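Long-range contacts in PelD (Pseudomonas aeruginosa, PDB 4EU0), which binds the second messenger cyclic di-GMP as an effector involved in pellicle formation, this chain comprising its GAF and GGDEF-family domains: residues P23-A28 / L46-Y51; V108-T113 / G144-L149. All coordinates share one frame; numbering follows the deposited sequence.

Interaction 1. Residues P23-A28 / L46-Y51; sequences PLDALA and LYRVRY
The side chain of Arg48 sets out with CG anti to the backbone N (chi1 178°) and then bends at chi3 (-64°), which lays the guanidinium beside the short helix 23-26. Leu24, whose CG is also anti to its backbone N, places CD2 over one face of that group, 3.9 Å from Arg48 NH1 and displaced toward the rim. The carboxylate of Asp25 comes instead to the edge, its plane turned 73° from that of the guanidinium, and forms a salt bridge from OD2 to Arg48 NH2 at 3.2 Å. Two waters widen this grip. One donates to Asp25 OD1 (2.6 Å) and accepts from Arg48 NE; the other accepts from Asp25 N and, at 2.6 Å, from Arg48 NH2, tying the guanidinium to the helix backbone. Toward the interior the contact turns apolar: Leu46 CD2 lies 4.2 Å from Ala28 CB and 3.5 Å from Ala28 O, and more loosely against Leu24 CD1. Leu60 touches Leu24 and Asp25 from a loop, and Leu150 of helix 133-150 meets Leu24. A helical segment laid against strand 43-48 in this way belongs to the GAF fold, whose antiparallel sheet, in strand order 2-1-5-4-3, carries helices packed on it.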
loop_
_atom_site.group_PDB
_atom_site.type_symbol
_atom_site.label_atom_id
_atom_site.label_comp_id
_atom_site.label_asym_id
_atom_site.label_seq_id
_atom_site.Cartn_x
_atom_site.Cartn_y
_atom_site.Cartn_z
ATOM N N PRO A 23 0.689 -2.517 -17.841
ATOM C CA PRO A 23 -0.352 -2.431 -16.808
ATOM C C PRO A 23 -1.187 -1.151 -16.842
ATOM O O PRO A 23 -2.415 -1.216 -16.725
ATOM C CB PRO A 23 0.449 -2.503 -15.504
ATOM C CG PRO A 23 1.675 -3.242 -15.863
ATOM C CD PRO A 23 2.011 -2.795 -17.249
ATOM N N LEU A 24 -0.531 -0.005 -17.001
ATOM C CA LEU A 24 -1.232 1.281 -17.006
ATOM C C LEU A 24 -2.206 1.397 -18.184
ATOM O O LEU A 24 -3.286 1.968 -18.041
ATOM C CB LEU A 24 -0.238 2.454 -16.981
ATOM C CG LEU A 24 -0.764 3.895 -16.921
ATOM C CD1 LEU A 24 -1.680 4.143 -15.724
ATOM C CD2 LEU A 24 0.389 4.885 -16.931
ATOM N N ASP A 25 -1.822 0.830 -19.329
ATOM C CA ASP A 25 -2.663 0.802 -20.528
ATOM C C ASP A 25 -3.892 -0.089 -20.371
ATOM O O ASP A 25 -5.016 0.341 -20.645
ATOM C CB ASP A 25 -1.852 0.333 -21.744
ATOM C CG ASP A 25 -0.829 1.351 -22.197
ATOM O OD1 ASP A 25 -1.118 2.566 -22.128
ATOM O OD2 ASP A 25 0.265 0.936 -22.639
ATOM N N ALA A 26 -3.665 -1.327 -19.936
ATOM C CA ALA A 26 -4.716 -2.340 -19.829
ATOM C C ALA A 26 -5.779 -2.036 -18.774
ATOM O O ALA A 26 -6.934 -2.446 -18.910
ATOM C CB ALA A 26 -4.099 -3.708 -19.571
ATOM N N LEU A 27 -5.387 -1.328 -17.720
ATOM C CA LEU A 27 -6.296 -1.066 -16.609
ATOM C C LEU A 27 -6.644 0.408 -16.429
ATOM O O LEU A 27 -7.250 0.785 -15.426
ATOM C CB LEU A 27 -5.756 -1.686 -15.319
ATOM C CG LEU A 27 -6.177 -3.154 -15.212
ATOM C CD1 LEU A 27 -5.029 -4.048 -14.808
ATOM C CD2 LEU A 27 -7.357 -3.313 -14.272
ATOM N N ALA A 28 -6.296 1.220 -17.425
ATOM C CA ALA A 28 -6.552 2.665 -17.404
ATOM C C ALA A 28 -8.009 3.011 -17.111
ATOM O O ALA A 28 -8.283 3.896 -16.293
ATOM C CB ALA A 28 -6.107 3.303 -18.706
ATOM N N LEU A 46 -7.240 10.462 -17.624
ATOM C CA LEU A 46 -6.042 9.816 -17.093
ATOM C C LEU A 46 -4.952 9.779 -18.158
ATOM O O LEU A 46 -5.189 9.325 -19.278
ATOM C CB LEU A 46 -6.364 8.399 -16.627
ATOM C CG LEU A 46 -5.264 7.643 -15.871
ATOM C CD1 LEU A 46 -4.982 8.252 -14.494
ATOM C CD2 LEU A 46 -5.654 6.186 -15.732
ATOM N N TYR A 47 -3.762 10.257 -17.799
ATOM C CA TYR A 47 -2.656 10.417 -18.755
ATOM C C TYR A 47 -1.369 9.775 -18.253
ATOM O O TYR A 47 -1.109 9.767 -17.057
ATOM C CB TYR A 47 -2.407 11.903 -19.021
ATOM C CG TYR A 47 -3.664 12.659 -19.382
ATOM C CD1 TYR A 47 -4.070 12.768 -20.703
ATOM C CD2 TYR A 47 -4.467 13.235 -18.391
ATOM C CE1 TYR A 47 -5.224 13.450 -21.043
ATOM C CE2 TYR A 47 -5.631 13.910 -18.721
ATOM C CZ TYR A 47 -5.999 14.016 -20.049
ATOM O OH TYR A 47 -7.144 14.691 -20.394
ATOM N N ARG A 48 -0.565 9.241 -19.169
ATOM C CA ARG A 48 0.747 8.717 -18.804
ATOM C C ARG A 48 1.723 9.871 -18.590
ATOM O O ARG A 48 1.702 10.855 -19.325
ATOM C CB ARG A 48 1.284 7.764 -19.879
ATOM C CG ARG A 48 2.676 7.212 -19.579
ATOM C CD ARG A 48 3.261 6.414 -20.741
ATOM N NE ARG A 48 2.487 5.210 -21.045
ATOM C CZ ARG A 48 2.557 4.061 -20.376
ATOM N NH1 ARG A 48 3.367 3.920 -19.328
ATOM N NH2 ARG A 48 1.802 3.039 -20.755
ATOM N N VAL A 49 2.572 9.742 -17.576
ATOM C CA VAL A 49 3.623 10.721 -17.329
ATOM C C VAL A 49 4.983 10.104 -17.651
ATOM O O VAL A 49 5.306 9.022 -17.161
ATOM C CB VAL A 49 3.583 11.242 -15.877
ATOM C CG1 VAL A 49 4.776 12.143 -15.585
ATOM C CG2 VAL A 49 2.276 11.994 -15.627
ATOM N N ARG A 50 5.760 10.801 -18.478
ATOM C CA ARG A 50 7.088 10.334 -18.900
ATOM C C ARG A 50 8.106 10.439 -17.765
ATOM O O ARG A 50 7.812 10.998 -16.709
ATOM C CB ARG A 50 7.587 11.119 -20.114
ATOM C CG ARG A 50 6.591 11.235 -21.245
ATOM C CD ARG A 50 7.275 11.699 -22.520
ATOM N NE ARG A 50 6.417 12.571 -23.321
ATOM C CZ ARG A 50 5.427 12.154 -24.108
ATOM N NH1 ARG A 50 5.146 10.859 -24.207
ATOM N NH2 ARG A 50 4.710 13.035 -24.793
ATOM N N TYR A 51 9.307 9.908 -17.993
ATOM C CA TYR A 51 10.351 9.906 -16.969
ATOM C C TYR A 51 10.769 11.315 -16.534
ATOM O O TYR A 51 11.070 11.536 -15.359
ATOM C CB TYR A 51 11.571 9.105 -17.437
ATOM C CG TYR A 51 12.609 8.907 -16.357
ATOM C CD1 TYR A 51 12.340 8.109 -15.246
ATOM C CD2 TYR A 51 13.856 9.523 -16.441
ATOM C CE1 TYR A 51 13.289 7.924 -14.246
ATOM C CE2 TYR A 51 14.812 9.345 -15.446
ATOM C CZ TYR A 51 14.521 8.545 -14.356
ATOM O OH TYR A 51 15.454 8.364 -13.365
HETATM O O HOH W 1 0.559 4.421 -22.804
HETATM O O HOH W 2 0.851 0.972 -19.592
#

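Interaction 2. Residues V108-T113 / G144-L149; sequences VPLVDT and GHIADL
Helix-on-sheet packing in the GAF domain takes a close form where Ala147 of helix 133-150 meets the end of strand 106-111. The segment axes approach to 6.2 Å at 38°, and the Ala147 methyl fits directly against the strand backbone, with CB 3.4 Å from Val111 C and 3.5 Å from Asp112 N. One turn earlier in the helix Gly144 has no side chain to hold the strand off, and its CA lies 3.7 Å from Val111 O. Leu110 flanks this seam: its CB meets Ala147 CB, while CD2 reaches Ile146 CG2 at 4.1 Å, the two side chains crossing at a slant. The CG2 branch of Ile146, anti to its backbone N, is the one that meets the leucine. The sheet here is the antiparallel GAF sheet, in which strand 106-111 pairs with strand 117-123, and Val31 of helix 28-39 touches both Leu110 and Ile146. Beyond the strand the contact becomes polar. Asp148 OD1 accepts a weak, bent hydrogen bond from Thr113 N (3.1 Å, 126° at the hydrogen), and Thr113 CG2 sits 3.4 Å from both carboxylate oxygens, the side chains crossing nearly at a right angle. The stronger partner of Asp148 is Arg173 of helix 162-181, in a salt bridge to OD2. The carboxylate of Asp112 leads away from residues 144-149: OD1 takes the backbone N-H groups of Asp114 and Arg116, the first closing an Asx turn, while OD2 accepts from Gln151 NE2.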
loop_
_atom_site.group_PDB
_atom_site.type_symbol
_atom_site.label_atom_id
_atom_site.label_comp_id
_atom_site.label_asym_id
_atom_site.label_seq_id
_atom_site.Cartn_x
_atom_site.Cartn_y
_atom_site.Cartn_z
ATOM N N VAL A 108 -4.158 15.277 -9.982
ATOM C CA VAL A 108 -3.653 14.291 -9.020
ATOM C C VAL A 108 -2.601 13.396 -9.689
ATOM O O VAL A 108 -2.925 12.637 -10.604
ATOM C CB VAL A 108 -4.779 13.398 -8.407
ATOM C CG1 VAL A 108 -4.264 12.667 -7.175
ATOM C CG2 VAL A 108 -6.010 14.226 -8.033
ATOM N N PRO A 109 -1.336 13.484 -9.237
ATOM C CA PRO A 109 -0.340 12.600 -9.821
ATOM C C PRO A 109 -0.409 11.232 -9.151
ATOM O O PRO A 109 -0.741 11.140 -7.963
ATOM C CB PRO A 109 0.969 13.294 -9.474
ATOM C CG PRO A 109 0.696 13.904 -8.131
ATOM C CD PRO A 109 -0.773 14.284 -8.133
ATOM N N LEU A 110 -0.124 10.181 -9.912
ATOM C CA LEU A 110 -0.033 8.838 -9.360
ATOM C C LEU A 110 1.452 8.553 -9.177
ATOM O O LEU A 110 2.197 8.385 -10.152
ATOM C CB LEU A 110 -0.706 7.811 -10.283
ATOM C CG LEU A 110 -2.229 7.711 -10.386
ATOM C CD1 LEU A 110 -2.909 8.954 -10.990
ATOM C CD2 LEU A 110 -2.566 6.489 -11.216
ATOM N N VAL A 111 1.879 8.561 -7.918
ATOM C CA VAL A 111 3.296 8.534 -7.571
ATOM C C VAL A 111 3.599 7.282 -6.754
ATOM O O VAL A 111 2.969 7.051 -5.718
ATOM C CB VAL A 111 3.704 9.786 -6.747
ATOM C CG1 VAL A 111 5.215 9.864 -6.587
ATOM C CG2 VAL A 111 3.187 11.072 -7.386
ATOM N N ASP A 112 4.551 6.479 -7.225
ATOM C CA ASP A 112 4.961 5.284 -6.483
ATOM C C ASP A 112 5.794 5.618 -5.236
ATOM O O ASP A 112 6.119 6.784 -4.989
ATOM C CB ASP A 112 5.648 4.239 -7.406
ATOM C CG ASP A 112 7.065 4.630 -7.839
ATOM O OD1 ASP A 112 7.699 5.530 -7.243
ATOM O OD2 ASP A 112 7.567 4.009 -8.807
ATOM N N THR A 113 6.111 4.596 -4.441
ATOM C CA THR A 113 6.873 4.801 -3.201
ATOM C C THR A 113 8.304 5.330 -3.421
ATOM O O THR A 113 8.944 5.765 -2.469
ATOM C CB THR A 113 6.934 3.522 -2.320
ATOM O OG1 THR A 113 7.513 2.443 -3.068
ATOM C CG2 THR A 113 5.537 3.118 -1.808
ATOM N N GLY A 144 -1.711 7.007 -4.835
ATOM C CA GLY A 144 -0.432 6.463 -4.379
ATOM C C GLY A 144 -0.460 4.947 -4.369
ATOM O O GLY A 144 0.468 4.284 -4.843
ATOM N N HIS A 145 -1.539 4.392 -3.834
ATOM C CA HIS A 145 -1.700 2.945 -3.824
ATOM C C HIS A 145 -1.784 2.348 -5.223
ATOM O O HIS A 145 -1.152 1.338 -5.490
ATOM C CB HIS A 145 -2.885 2.531 -2.957
ATOM C CG HIS A 145 -2.583 2.586 -1.497
ATOM N ND1 HIS A 145 -2.628 3.755 -0.769
ATOM C CD2 HIS A 145 -2.183 1.621 -0.639
ATOM C CE1 HIS A 145 -2.288 3.502 0.482
ATOM N NE2 HIS A 145 -2.013 2.215 0.587
ATOM N N ILE A 146 -2.529 2.985 -6.122
ATOM C CA ILE A 146 -2.617 2.479 -7.485
ATOM C C ILE A 146 -1.250 2.462 -8.162
ATOM O O ILE A 146 -0.899 1.483 -8.812
ATOM C CB ILE A 146 -3.627 3.262 -8.337
ATOM C CG1 ILE A 146 -5.041 3.044 -7.795
ATOM C CG2 ILE A 146 -3.553 2.814 -9.814
ATOM C CD1 ILE A 146 -6.060 4.082 -8.280
ATOM N N ALA A 147 -0.489 3.546 -8.002
ATOM C CA ALA A 147 0.847 3.650 -8.568
ATOM C C ALA A 147 1.750 2.493 -8.143
ATOM O O ALA A 147 2.498 1.961 -8.964
ATOM C CB ALA A 147 1.487 4.986 -8.200
ATOM N N ASP A 148 1.675 2.114 -6.865
ATOM C CA ASP A 148 2.469 0.996 -6.333
ATOM C C ASP A 148 2.113 -0.315 -7.007
ATOM O O ASP A 148 2.989 -1.116 -7.338
ATOM C CB ASP A 148 2.234 0.813 -4.833
ATOM C CG ASP A 148 2.787 1.942 -4.009
ATOM O OD1 ASP A 148 3.537 2.784 -4.557
ATOM O OD2 ASP A 148 2.465 1.969 -2.798
ATOM N N LEU A 149 0.813 -0.528 -7.175
ATOM C CA LEU A 149 0.295 -1.752 -7.763
ATOM C C LEU A 149 0.769 -1.959 -9.206
ATOM O O LEU A 149 0.993 -3.096 -9.641
ATOM C CB LEU A 149 -1.237 -1.785 -7.649
ATOM C CG LEU A 149 -1.801 -2.049 -6.244
ATOM C CD1 LEU A 149 -3.314 -1.958 -6.241
ATOM C CD2 LEU A 149 -1.356 -3.410 -5.709
#

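Both contacts seat helical segments on the same antiparallel GAF sheet, and they meet directly where Leu46 CD1 lies 4.1 Å from Leu110 CD1; their centres are about 11 Å apart. Interaction 1 runs from buried leucine packing to a more exposed margin, where opposite charges and ordered water join the helix to the strand. Interaction 2 lies deeper in the chain, with none of its touching residues fully exposed, and relies on small residues that let helix and strand backbones come close. Its carboxylates have their principal partners outside the two segments, including one on helix 162-181. Polar chemistry therefore bridges the two segments of interaction 1, but in interaction 2 mostly connects them to their surroundings.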